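Local coordinates for endo-pectate lyase (Erwinia chrysanthemi, PDB 3B4N), which probably depolymerises polygalacturonate and methylated pectins by eliminative cleavage within the chain, with calcium as cofactor, at residues M204-G209 with T235-N240. Residues are numbered along the deposited sequence; the frame is centred on the assembly and turned at random.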
loop_
_atom_site.group_PDB
_atom_site.type_symbol
_atom_site.label_atom_id
_atom_site.label_comp_id
_atom_site.label_asym_id
_atom_site.label_seq_id
_atom_site.Cartn_x
_atom_site.Cartn_y
_atom_site.Cartn_z
ATOM N N MET A 204 11.188 -0.259 5.542
ATOM C CA MET A 204 10.412 0.183 4.385
ATOM C C MET A 204 9.021 0.557 4.906
ATOM O O MET A 204 8.305 -0.281 5.455
ATOM C CB MET A 204 10.331 -0.930 3.331
ATOM C CG MET A 204 9.431 -0.568 2.146
ATOM S SD MET A 204 9.428 -1.818 0.845
ATOM C CE MET A 204 8.203 -2.939 1.508
ATOM N N THR A 205 8.653 1.822 4.747
ATOM C CA THR A 205 7.374 2.319 5.239
ATOM C C THR A 205 6.427 2.691 4.112
ATOM O O THR A 205 6.799 3.456 3.219
ATOM C CB THR A 205 7.592 3.568 6.121
ATOM O OG1 THR A 205 8.475 3.237 7.197
ATOM C CG2 THR A 205 6.271 4.076 6.692
ATOM N N ILE A 206 5.216 2.133 4.146
ATOM C CA ILE A 206 4.179 2.430 3.161
ATOM C C ILE A 206 3.244 3.404 3.880
ATOM O O ILE A 206 2.682 3.062 4.926
ATOM C CB ILE A 206 3.370 1.169 2.779
ATOM C CG1 ILE A 206 4.299 0.019 2.354
ATOM C CG2 ILE A 206 2.381 1.517 1.673
ATOM C CD1 ILE A 206 5.255 0.341 1.209
ATOM N N VAL A 207 3.096 4.608 3.333
ATOM C CA VAL A 207 2.249 5.653 3.926
ATOM C C VAL A 207 1.105 5.934 2.965
ATOM O O VAL A 207 1.272 6.629 1.957
ATOM C CB VAL A 207 3.050 6.960 4.177
ATOM C CG1 VAL A 207 2.168 7.985 4.894
ATOM C CG2 VAL A 207 4.279 6.667 5.028
ATOM N N GLY A 208 -0.068 5.398 3.287
ATOM C CA GLY A 208 -1.196 5.561 2.395
ATOM C C GLY A 208 -0.958 4.764 1.122
ATOM O O GLY A 208 -0.240 3.757 1.121
ATOM N N GLY A 209 -1.585 5.212 0.040
ATOM C CA GLY A 209 -1.458 4.524 -1.233
ATOM C C GLY A 209 -2.658 3.617 -1.464
ATOM O O GLY A 209 -3.381 3.269 -0.527
ATOM N N THR A 235 8.953 -3.798 7.855
ATOM C CA THR A 235 8.068 -3.209 6.858
ATOM C C THR A 235 6.937 -2.607 7.694
ATOM O O THR A 235 6.339 -3.291 8.532
ATOM C CB THR A 235 7.507 -4.244 5.876
ATOM O OG1 THR A 235 8.585 -4.765 5.085
ATOM C CG2 THR A 235 6.480 -3.591 4.941
ATOM N N VAL A 236 6.678 -1.317 7.484
ATOM C CA VAL A 236 5.657 -0.577 8.222
ATOM C C VAL A 236 4.538 -0.167 7.268
ATOM O O VAL A 236 4.809 0.297 6.164
ATOM C CB VAL A 236 6.278 0.692 8.858
ATOM C CG1 VAL A 236 5.229 1.459 9.669
ATOM C CG2 VAL A 236 7.456 0.302 9.741
ATOM N N VAL A 237 3.289 -0.352 7.697
ATOM C CA VAL A 237 2.130 0.002 6.881
ATOM C C VAL A 237 1.202 0.898 7.689
ATOM O O VAL A 237 0.655 0.478 8.714
ATOM C CB VAL A 237 1.351 -1.256 6.438
ATOM C CG1 VAL A 237 0.136 -0.847 5.588
ATOM C CG2 VAL A 237 2.270 -2.195 5.651
ATOM N N LYS A 238 1.032 2.133 7.227
ATOM C CA LYS A 238 0.180 3.097 7.911
ATOM C C LYS A 238 -0.501 4.036 6.924
ATOM O O LYS A 238 -0.409 3.845 5.715
ATOM C CB LYS A 238 1.000 3.892 8.935
ATOM C CG LYS A 238 2.158 4.698 8.375
ATOM C CD LYS A 238 2.974 5.248 9.536
ATOM C CE LYS A 238 4.210 5.980 9.096
ATOM N NZ LYS A 238 4.819 6.644 10.297
ATOM N N GLY A 239 -1.213 5.029 7.443
ATOM C CA GLY A 239 -1.880 5.981 6.572
ATOM C C GLY A 239 -3.067 5.408 5.825
ATOM O O GLY A 239 -3.541 5.996 4.856
ATOM N N ASN A 240 -3.552 4.261 6.288
ATOM C CA ASN A 240 -4.683 3.587 5.676
ATOM C C ASN A 240 -4.452 3.136 4.243
ATOM O O ASN A 240 -5.293 3.340 3.361
ATOM C CB ASN A 240 -5.949 4.443 5.773
ATOM C CG ASN A 240 -7.218 3.611 5.665
ATOM O OD1 ASN A 240 -7.210 2.405 5.925
ATOM N ND2 ASN A 240 -8.318 4.255 5.298
#
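Val236 O takes two donors from strand 204-207: the amide of Ile206, with Ile206 N 2.8 Å away and the N-H almost straight at 175°, and a longer CA-H...O contact from Thr205. This is the ladder between successive coils of the right-handed parallel beta helix. The two strands run in nearly the same direction, 11° apart, and Ile206 returns the grip on the same edge, its O accepting Lys238 N at 3.0 Å, so that it is held on strand 235-238 through both its N and its O. Val236 N, hydrogen-bonded to Met204 O, extends the ladder toward the strand starts. At the far end, Gly208 N donates to Lys238 O (2.9 Å), where both chains turn through glycines with positive phi.

Residues at equal height lie side by side on the same face. On the buried face Met204 lies alongside Thr235, and the bend at chi3 (84°) swings its methyl back, leaving CE 3.9 Å from Thr235 CG2. Ile206 and Val237 continue this interior row more loosely and share Leu226 of strand 224-228 as a neighbour. Thr235 OG1 is hydrogen-bonded to Asn199 ND2, while Met204 packs on Ile184 in the adjoining strand 181-189.

The other face carries Thr205, Val236, Val207 and Lys238. Thr205 runs beside Val236, its OG1 3.8 Å from Val236 CB. Lys238, extended beyond CG, slants back toward the strand starts, beside Val207 and obliquely past Thr205, and its CE alone touches one methyl of each: Lys238 CE sits 3.7 Å from Thr205 CG2 and 4.1 Å from Val207 CG2.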